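Local coordinates for protein TetR transcriptional regulator (Chloroflexus aurantiacus, PDB 3QBM) that probably binds DNA through an N-terminal helix-turn-helix domain to regulate transcription, as a dimeric member of the TetR family that also carries magnesium ions, at residues V72-H77 with I84-D89; K78-T83 with V139-A144; E130-I135 with L160-M165. All blocks are in the same frame, centred on the assembly; numbering follows the deposited sequence. Where two conformers were deposited one is given.

Contact 1. Residues V72-H77 with I84-D89; sequences VGLAGH and IIAFLD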
loop_
_atom_site.group_PDB
_atom_site.type_symbol
_atom_site.label_atom_id
_atom_site.label_comp_id
_atom_site.label_asym_id
_atom_site.label_seq_id
_atom_site.Cartn_x
_atom_site.Cartn_y
_atom_site.Cartn_z
ATOM N N VAL A 72 -14.250 -10.945 -14.762
ATOM C CA VAL A 72 -15.465 -11.631 -14.363
ATOM C C VAL A 72 -16.316 -10.646 -13.527
ATOM O O VAL A 72 -17.528 -10.500 -13.748
ATOM C CB VAL A 72 -15.138 -12.936 -13.576
ATOM C CG1 VAL A 72 -16.415 -13.592 -13.000
ATOM C CG2 VAL A 72 -14.375 -13.937 -14.471
ATOM N N GLY A 73 -15.662 -9.947 -12.601
ATOM C CA GLY A 73 -16.340 -8.960 -11.773
ATOM C C GLY A 73 -17.046 -7.848 -12.528
ATOM O O GLY A 73 -18.125 -7.406 -12.104
ATOM N N LEU A 74 -16.479 -7.419 -13.657
ATOM C CA LEU A 74 -17.007 -6.266 -14.387
ATOM C C LEU A 74 -17.954 -6.635 -15.515
ATOM O O LEU A 74 -18.658 -5.768 -16.052
ATOM C CB LEU A 74 -15.874 -5.375 -14.911
ATOM C CG LEU A 74 -15.422 -4.261 -13.950
ATOM C CD1 LEU A 74 -15.138 -4.757 -12.573
ATOM C CD2 LEU A 74 -14.242 -3.499 -14.535
ATOM N N ALA A 75 -18.004 -7.916 -15.841
ATOM C CA ALA A 75 -18.776 -8.371 -16.980
ATOM C C ALA A 75 -20.276 -8.327 -16.740
ATOM O O ALA A 75 -20.775 -8.691 -15.670
ATOM C CB ALA A 75 -18.370 -9.791 -17.362
ATOM N N GLY A 76 -20.978 -7.795 -17.734
ATOM C CA GLY A 76 -22.420 -7.896 -17.806
ATOM C C GLY A 76 -23.304 -6.882 -17.143
ATOM O O GLY A 76 -24.475 -7.153 -17.008
ATOM N N HIS A 77 -22.763 -5.748 -16.691
ATOM C CA HIS A 77 -23.574 -4.724 -16.043
ATOM C C HIS A 77 -24.317 -3.881 -17.112
ATOM O O HIS A 77 -23.874 -3.747 -18.255
ATOM C CB HIS A 77 -22.728 -3.854 -15.099
ATOM C CG HIS A 77 -22.191 -4.612 -13.927
ATOM N ND1 HIS A 77 -22.927 -4.830 -12.785
ATOM C CD2 HIS A 77 -21.011 -5.243 -13.740
ATOM C CE1 HIS A 77 -22.216 -5.551 -11.937
ATOM N NE2 HIS A 77 -21.063 -5.838 -12.505
ATOM N N ILE A 84 -18.524 0.563 -12.724
ATOM C CA ILE A 84 -17.460 1.195 -11.942
ATOM C C ILE A 84 -17.537 0.741 -10.459
ATOM O O ILE A 84 -16.530 0.443 -9.842
ATOM C CB ILE A 84 -17.468 2.727 -12.063
ATOM C CG1 ILE A 84 -17.052 3.123 -13.481
ATOM C CG2 ILE A 84 -16.444 3.314 -11.114
ATOM C CD1 ILE A 84 -17.427 4.579 -13.876
ATOM N N ILE A 85 -18.735 0.657 -9.926
ATOM C CA ILE A 85 -18.916 0.191 -8.546
ATOM C C ILE A 85 -18.512 -1.318 -8.418
ATOM O O ILE A 85 -17.992 -1.742 -7.407
ATOM C CB ILE A 85 -20.373 0.497 -8.084
ATOM C CG1 ILE A 85 -20.579 1.994 -7.971
ATOM C CG2 ILE A 85 -20.697 -0.218 -6.755
ATOM C CD1 ILE A 85 -21.957 2.425 -7.519
ATOM N N ALA A 86 -18.681 -2.097 -9.474
ATOM C CA ALA A 86 -18.280 -3.510 -9.458
ATOM C C ALA A 86 -16.763 -3.603 -9.380
ATOM O O ALA A 86 -16.222 -4.553 -8.815
ATOM C CB ALA A 86 -18.817 -4.245 -10.687
ATOM N N PHE A 87 -16.064 -2.617 -9.945
ATOM C CA PHE A 87 -14.591 -2.531 -9.776
ATOM C C PHE A 87 -14.212 -2.387 -8.285
ATOM O O PHE A 87 -13.307 -3.081 -7.791
ATOM C CB PHE A 87 -14.057 -1.375 -10.614
ATOM C CG PHE A 87 -12.569 -1.255 -10.643
ATOM C CD1 PHE A 87 -11.898 -0.525 -9.660
ATOM C CD2 PHE A 87 -11.836 -1.842 -11.658
ATOM C CE1 PHE A 87 -10.505 -0.381 -9.684
ATOM C CE2 PHE A 87 -10.422 -1.699 -11.680
ATOM C CZ PHE A 87 -9.782 -0.970 -10.708
ATOM N N LEU A 88 -14.931 -1.531 -7.562
ATOM C CA LEU A 88 -14.781 -1.423 -6.117
ATOM C C LEU A 88 -15.099 -2.764 -5.448
ATOM O O LEU A 88 -14.358 -3.204 -4.546
ATOM C CB LEU A 88 -15.684 -0.337 -5.507
ATOM C CG LEU A 88 -15.782 1.033 -6.163
ATOM C CD1 LEU A 88 -16.789 1.938 -5.459
ATOM C CD2 LEU A 88 -14.404 1.698 -6.213
ATOM N N ASP A 89 -16.163 -3.429 -5.902
ATOM C CA ASP A 89 -16.599 -4.660 -5.292
ATOM C C ASP A 89 -15.545 -5.770 -5.425
ATOM O O ASP A 89 -15.388 -6.583 -4.525
ATOM C CB ASP A 89 -17.922 -5.139 -5.858
ATOM C CG ASP A 89 -18.462 -6.282 -5.076
ATOM O OD1 ASP A 89 -18.692 -6.098 -3.869
ATOM O OD2 ASP A 89 -18.574 -7.376 -5.634
#
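Gly73, Leu74 and His77 meet Ala86 and Phe87 where helix 51-74 ends and the chain turns back into helix 80-92. This connection between two consecutive helices lies in the all-helical body of a TetR-type fold, away from the predicted DNA-binding motif and the magnesium sites. Gly73 brings its backbone O to 3.5 Å from Ala86 CB. Leu74 supplies the larger apolar side chain. Its CD1 lies 4.2 Å from Ala86 CB and 3.5 Å from Phe87 N. The other branch, CD2, sits at the edge of the Phe87 ring, 4.1 Å from CD2 of that ring. Phe87 has CG anti to the backbone N (chi1 -174°), which carries the ring out beside the leucine. Phe70 stacks on this ring, and Ile135 and Ile161 pack against it. Leu74 thus meets a ring that is shared with other helices. From Leu74 to His77 the chain makes a type II beta turn, with Gly76 at positive phi. The turn brings the His77 imidazole back to Gly73. There His77 NE2 gives a weak hydrogen bond to Gly73 O, 3.4 Å long, with the acceptor in the ring plane. The same nitrogen, His77 NE2, lies 3.3 Å from Ala86 CB.

Contact 2. Residues K78-T83 with V139-A144; sequences KHTVDT and VQTGIA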
loop_
_atom_site.group_PDB
_atom_site.type_symbol
_atom_site.label_atom_id
_atom_site.label_comp_id
_atom_site.label_asym_id
_atom_site.label_seq_id
_atom_site.Cartn_x
_atom_site.Cartn_y
_atom_site.Cartn_z
ATOM N N LYS A 78 -25.454 -3.335 -16.729
ATOM C CA LYS A 78 -26.334 -2.641 -17.672
ATOM C C LYS A 78 -26.168 -1.116 -17.645
ATOM O O LYS A 78 -26.800 -0.445 -18.454
ATOM C CB LYS A 78 -27.818 -3.001 -17.417
ATOM C CG LYS A 78 -28.356 -2.617 -16.028
ATOM C CD LYS A 78 -29.761 -3.150 -15.777
ATOM C CE LYS A 78 -30.196 -2.918 -14.327
ATOM N NZ LYS A 78 -31.489 -3.635 -14.025
ATOM N N HIS A 79 -25.328 -0.608 -16.729
ATOM C CA HIS A 79 -25.086 0.834 -16.527
ATOM C C HIS A 79 -23.624 1.005 -16.158
ATOM O O HIS A 79 -23.050 0.180 -15.412
ATOM C CB HIS A 79 -25.971 1.316 -15.397
ATOM C CG HIS A 79 -26.076 2.793 -15.255
ATOM N ND1 HIS A 79 -25.071 3.554 -14.707
ATOM C CD2 HIS A 79 -27.109 3.634 -15.480
ATOM C CE1 HIS A 79 -25.466 4.808 -14.633
ATOM N NE2 HIS A 79 -26.694 4.886 -15.109
ATOM N N THR A 80 -23.000 2.053 -16.705
ATOM C CA THR A 80 -21.571 2.263 -16.534
ATOM C C THR A 80 -21.191 2.536 -15.086
ATOM O O THR A 80 -20.086 2.225 -14.661
ATOM C CB THR A 80 -21.017 3.432 -17.402
ATOM O OG1 THR A 80 -21.764 4.621 -17.144
ATOM C CG2 THR A 80 -21.037 3.059 -18.932
ATOM N N VAL A 81 -22.099 3.138 -14.330
ATOM C CA VAL A 81 -21.839 3.348 -12.923
ATOM C C VAL A 81 -21.839 2.019 -12.161
ATOM O O VAL A 81 -20.979 1.803 -11.284
ATOM C CB VAL A 81 -22.768 4.418 -12.343
ATOM C CG1 VAL A 81 -22.704 4.502 -10.786
ATOM C CG2 VAL A 81 -22.401 5.802 -12.971
ATOM N N ASP A 82 -22.764 1.129 -12.511
ATOM C CA ASP A 82 -22.792 -0.215 -11.921
ATOM C C ASP A 82 -21.460 -0.893 -12.172
ATOM O O ASP A 82 -20.932 -1.556 -11.289
ATOM C CB ASP A 82 -23.934 -1.067 -12.479
ATOM C CG ASP A 82 -25.319 -0.543 -12.094
ATOM O OD1 ASP A 82 -25.434 0.353 -11.262
ATOM O OD2 ASP A 82 -26.298 -1.036 -12.648
ATOM N N THR A 83 -20.925 -0.752 -13.384
ATOM C CA THR A 83 -19.654 -1.342 -13.725
ATOM C C THR A 83 -18.503 -0.750 -12.921
ATOM O O THR A 83 -17.629 -1.476 -12.417
ATOM C CB THR A 83 -19.338 -1.180 -15.238
ATOM O OG1 THR A 83 -20.498 -1.533 -15.999
ATOM C CG2 THR A 83 -18.151 -2.050 -15.584
ATOM N N VAL A 139 -15.987 5.803 -17.983
ATOM C CA VAL A 139 -16.433 7.148 -17.777
ATOM C C VAL A 139 -16.824 7.796 -19.105
ATOM O O VAL A 139 -17.884 8.368 -19.191
ATOM C CB VAL A 139 -15.388 7.992 -17.010
ATOM C CG1 VAL A 139 -15.761 9.500 -17.091
ATOM C CG2 VAL A 139 -15.251 7.456 -15.551
ATOM N N GLN A 140 -16.009 7.687 -20.150
ATOM C CA GLN A 140 -16.407 8.284 -21.440
ATOM C C GLN A 140 -17.649 7.604 -22.000
ATOM O O GLN A 140 -18.507 8.262 -22.583
ATOM C CB GLN A 140 -15.293 8.304 -22.496
ATOM C CG GLN A 140 -15.721 8.945 -23.833
ATOM C CD GLN A 140 -16.431 10.330 -23.689
ATOM O OE1 GLN A 140 -15.833 11.294 -23.187
ATOM N NE2 GLN A 140 -17.709 10.419 -24.139
ATOM N N THR A 141 -17.775 6.290 -21.825
ATOM C CA THR A 141 -19.018 5.625 -22.264
ATOM C C THR A 141 -20.246 6.205 -21.537
ATOM O O THR A 141 -21.244 6.551 -22.150
ATOM C CB THR A 141 -18.907 4.080 -22.118
ATOM O OG1 THR A 141 -17.931 3.614 -23.062
ATOM C CG2 THR A 141 -20.197 3.394 -22.412
ATOM N N GLY A 142 -20.127 6.366 -20.227
ATOM C CA GLY A 142 -21.204 6.858 -19.399
ATOM C C GLY A 142 -21.569 8.261 -19.754
ATOM O O GLY A 142 -22.750 8.601 -19.746
ATOM N N ILE A 143 -20.555 9.088 -20.071
ATOM C CA ILE A 143 -20.815 10.460 -20.482
ATOM C C ILE A 143 -21.585 10.424 -21.787
ATOM O O ILE A 143 -22.588 11.104 -21.902
ATOM C CB ILE A 143 -19.534 11.335 -20.599
ATOM C CG1 ILE A 143 -18.944 11.581 -19.222
ATOM C CG2 ILE A 143 -19.826 12.689 -21.308
ATOM C CD1 ILE A 143 -17.516 12.200 -19.185
ATOM N N ALA A 144 -21.143 9.611 -22.749
ATOM C CA ALA A 144 -21.860 9.505 -24.023
ATOM C C ALA A 144 -23.306 9.071 -23.819
ATOM O O ALA A 144 -24.166 9.483 -24.538
ATOM C CB ALA A 144 -21.145 8.543 -24.973
#
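Thr80 meets Gly142 and Thr141 where the first turn of helix 80-92 rests on the last turns of helix 118-144, both in the TetR-type C-terminal domain. The closest approach is Thr80 OG1 to Gly142 CA, 3.2 Å. A side chain on Gly142 would point at Thr80 and collide with that hydroxyl, so the glycine lets the two backbones come to 5.4 Å between Thr80 CA and Gly142 CA. Beside this, the methyls Thr80 CG2 and Thr141 CG2 touch at 3.6 Å. The chi1 of Thr80 (54°) sets OG1 between its backbone N and carbonyl carbon and leaves CG2, anti to the carbonyl carbon, against Thr141. No hydrogen bond joins the two segments. The hydroxyls of Thr80 and Thr141 are bonded outside them: Thr80 OG1 pairs with Glu147 OE1, and Thr141 OG1 with Thr137 O. With alanine in place of Thr80, OG1 and CG2 are gone; Glu147 would probably lose this partner and a gap would open beside Thr141. One shell further out, His79 is the N-cap of helix 80-92. Its ND1 accepts from Val81 N at 3.0 Å, with the donor 12° from the ring plane. His79 NE2 bonds to Ala199 O, so the cap also ties in the C-terminus. Thr80 also packs on Ile148 in the loop after helix 118-144, while Val139 packs on Ala154 and Leu157 of helix 154-175.

Contact 3. Residues E130-I135 with L160-M165; sequences EWRETI and LIIATM
Ile162 meets Trp131 and Arg132, and Ile161 meets Ile135, where helix 118-144 crosses helix 154-175 in the helical bundle of the TetR-type C-terminal domain. The axes of the two short segments pass 10.8 Å apart, with 128° between their directions. Apolar packing joins them. Ile162 CD1 lies 3.7 Å from Trp131 CB. Its CG2 comes to the edge of the indole, 3.9 Å from Trp131 CE3. One turn along helix 118-144, Ile135 CD1 meets Ile161 CD1, 4.2 Å away. Aromatic contacts extend this core: Phe87 and Phe91 each meet the Trp131 ring edge-to-face. Arg132 adds the aliphatic part of its chain, with CG 3.9 Å from Ile162 CD1. Having CG anti to its carbonyl carbon (chi1 -70°) brings that methylene to the isoleucine, while the guanidinium forms salt bridges with Asp155 and Asp129. The second subunit lies close by, with its Leu171 packing on Ile162 and Ala163. Within helix 154-175, Leu160 O accepts twice, from Thr164 N and Thr164 OG1, which reach it from opposite faces of the carbonyl plane. The hydroxyl bond, from Thr164 OG1 to Leu160 O, is 2.7 Å long.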
loop_
_atom_site.group_PDB
_atom_site.type_symbol
_atom_site.label_atom_id
_atom_site.label_comp_id
_atom_site.label_asym_id
_atom_site.label_seq_id
_atom_site.Cartn_x
_atom_site.Cartn_y
_atom_site.Cartn_z
ATOM N N GLU A 130 -3.634 -0.256 -16.853
ATOM C CA GLU A 130 -4.792 -0.996 -17.401
ATOM C C GLU A 130 -6.048 -0.605 -16.634
ATOM O O GLU A 130 -7.097 -0.355 -17.238
ATOM C CB GLU A 130 -4.664 -2.513 -17.276
ATOM C CG GLU A 130 -3.495 -3.177 -17.919
ATOM C CD GLU A 130 -3.549 -4.674 -17.671
ATOM O OE1 GLU A 130 -2.642 -5.211 -16.998
ATOM O OE2 GLU A 130 -4.540 -5.312 -18.095
ATOM N N TRP A 131 -5.962 -0.596 -15.289
ATOM C CA TRP A 131 -7.106 -0.171 -14.448
ATOM C C TRP A 131 -7.560 1.255 -14.799
ATOM O O TRP A 131 -8.741 1.541 -14.912
ATOM C CB TRP A 131 -6.751 -0.228 -12.935
ATOM C CG TRP A 131 -6.440 -1.600 -12.426
ATOM C CD1 TRP A 131 -6.822 -2.803 -12.975
ATOM C CD2 TRP A 131 -5.767 -1.921 -11.205
ATOM N NE1 TRP A 131 -6.381 -3.833 -12.195
ATOM C CE2 TRP A 131 -5.752 -3.322 -11.090
ATOM C CE3 TRP A 131 -5.189 -1.155 -10.192
ATOM C CZ2 TRP A 131 -5.143 -3.982 -10.016
ATOM C CZ3 TRP A 131 -4.566 -1.806 -9.135
ATOM C CH2 TRP A 131 -4.560 -3.220 -9.060
ATOM N N ARG A 132 -6.606 2.159 -14.936
ATOM C CA ARG A 132 -6.905 3.527 -15.313
ATOM C C ARG A 132 -7.603 3.605 -16.693
ATOM O O ARG A 132 -8.583 4.356 -16.865
ATOM C CB ARG A 132 -5.604 4.348 -15.350
ATOM C CG ARG A 132 -5.021 4.589 -14.013
ATOM C CD ARG A 132 -3.623 5.146 -14.070
ATOM N NE ARG A 132 -3.578 6.560 -14.423
ATOM C CZ ARG A 132 -2.446 7.232 -14.625
ATOM N NH1 ARG A 132 -1.251 6.628 -14.521
ATOM N NH2 ARG A 132 -2.502 8.524 -14.896
ATOM N N GLU A 133 -7.085 2.857 -17.660
ATOM C CA GLU A 133 -7.718 2.808 -18.984
ATOM C C GLU A 133 -9.159 2.245 -18.898
ATOM O O GLU A 133 -10.054 2.748 -19.562
ATOM C CB GLU A 133 -6.893 1.989 -19.971
ATOM C CG GLU A 133 -7.371 2.085 -21.441
ATOM C CD GLU A 133 -6.980 3.412 -22.148
ATOM O OE1 GLU A 133 -7.427 4.509 -21.728
ATOM O OE2 GLU A 133 -6.225 3.345 -23.158
ATOM N N THR A 134 -9.350 1.195 -18.101
ATOM C CA THR A 134 -10.687 0.595 -17.866
ATOM C C THR A 134 -11.697 1.597 -17.343
ATOM O O THR A 134 -12.801 1.739 -17.876
ATOM C CB THR A 134 -10.584 -0.621 -16.903
ATOM O OG1 THR A 134 -9.910 -1.652 -17.617
ATOM C CG2 THR A 134 -11.986 -1.170 -16.476
ATOM N N ILE A 135 -11.296 2.304 -16.306
ATOM C CA ILE A 135 -12.145 3.300 -15.683
ATOM C C ILE A 135 -12.363 4.491 -16.662
ATOM O O ILE A 135 -13.476 4.975 -16.783
ATOM C CB ILE A 135 -11.564 3.672 -14.271
ATOM C CG1 ILE A 135 -11.541 2.425 -13.373
ATOM C CG2 ILE A 135 -12.367 4.805 -13.605
ATOM C CD1 ILE A 135 -10.773 2.578 -12.056
ATOM N N LEU A 160 -8.194 8.040 -7.712
ATOM C CA LEU A 160 -8.805 8.057 -6.366
ATOM C C LEU A 160 -9.279 6.653 -5.954
ATOM O O LEU A 160 -8.990 6.185 -4.826
ATOM C CB LEU A 160 -9.981 9.016 -6.335
ATOM C CG LEU A 160 -10.809 9.021 -5.049
ATOM C CD1 LEU A 160 -9.964 9.573 -3.881
ATOM C CD2 LEU A 160 -12.072 9.885 -5.295
ATOM N N ILE A 161 -10.020 6.001 -6.854
ATOM C CA ILE A 161 -10.518 4.658 -6.643
ATOM C C ILE A 161 -9.380 3.688 -6.341
ATOM O O ILE A 161 -9.440 2.967 -5.371
ATOM C CB ILE A 161 -11.277 4.134 -7.880
ATOM C CG1 ILE A 161 -12.662 4.759 -7.946
ATOM C CG2 ILE A 161 -11.346 2.595 -7.834
ATOM C CD1 ILE A 161 -13.367 4.555 -9.344
ATOM N N ILE A 162 -8.335 3.676 -7.170
ATOM C CA ILE A 162 -7.219 2.749 -6.962
ATOM C C ILE A 162 -6.488 2.970 -5.638
ATOM O O ILE A 162 -6.200 2.007 -4.915
ATOM C CB ILE A 162 -6.214 2.791 -8.143
ATOM C CG1 ILE A 162 -6.923 2.334 -9.407
ATOM C CG2 ILE A 162 -4.958 1.924 -7.843
ATOM C CD1 ILE A 162 -6.138 2.715 -10.733
ATOM N N ALA A 163 -6.229 4.231 -5.328
ATOM C CA ALA A 163 -5.558 4.620 -4.076
ATOM C C ALA A 163 -6.408 4.159 -2.907
ATOM O O ALA A 163 -5.899 3.503 -1.971
ATOM C CB ALA A 163 -5.355 6.156 -3.981
ATOM N N THR A 164 -7.691 4.498 -2.932
ATOM C CA THR A 164 -8.571 4.162 -1.806
ATOM C C THR A 164 -8.677 2.684 -1.543
ATOM O O THR A 164 -8.554 2.233 -0.369
ATOM C CB THR A 164 -9.967 4.742 -2.028
ATOM O OG1 THR A 164 -9.833 6.163 -2.237
ATOM C CG2 THR A 164 -10.879 4.492 -0.799
HETATM N N MSE A 165 -8.941 1.939 -2.605
HETATM C CA MSE A 165 -9.188 0.507 -2.487
HETATM C C MSE A 165 -7.900 -0.233 -2.115
HETATM O O MSE A 165 -7.924 -1.093 -1.234
HETATM C CB MSE A 165 -9.863 -0.072 -3.740
HETATM C CG MSE A 165 -11.271 0.448 -4.014
HETATM SE SE MSE A 165 -12.503 0.668 -2.490
HETATM C CE MSE A 165 -12.744 -1.200 -1.985
#

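Overall arrangement
Contact 3 is the buried core of the group, near the second subunit. Contact 2 is also buried, but lies toward one end of the bundle, its centre about 22 Å from the centre of the chain. Contact 1 is only partly buried, with His77 exposed. Contacts 1 and 2 share helix 80-92, and contacts 2 and 3 share helix 118-144. Contacts 1 and 3 touch through Phe87, Leu88 and Ile161; contacts 1 and 2 touch through His77 and Thr83. No hydrogen bond crosses any of the three pairs. Their chemistry still differs: isoleucines, an indole and an arginine methylene in contact 3, a leucine and a histidine against an alanine, with a phenylalanine beside the leucine, in contact 1, and threonines against a glycine in contact 2.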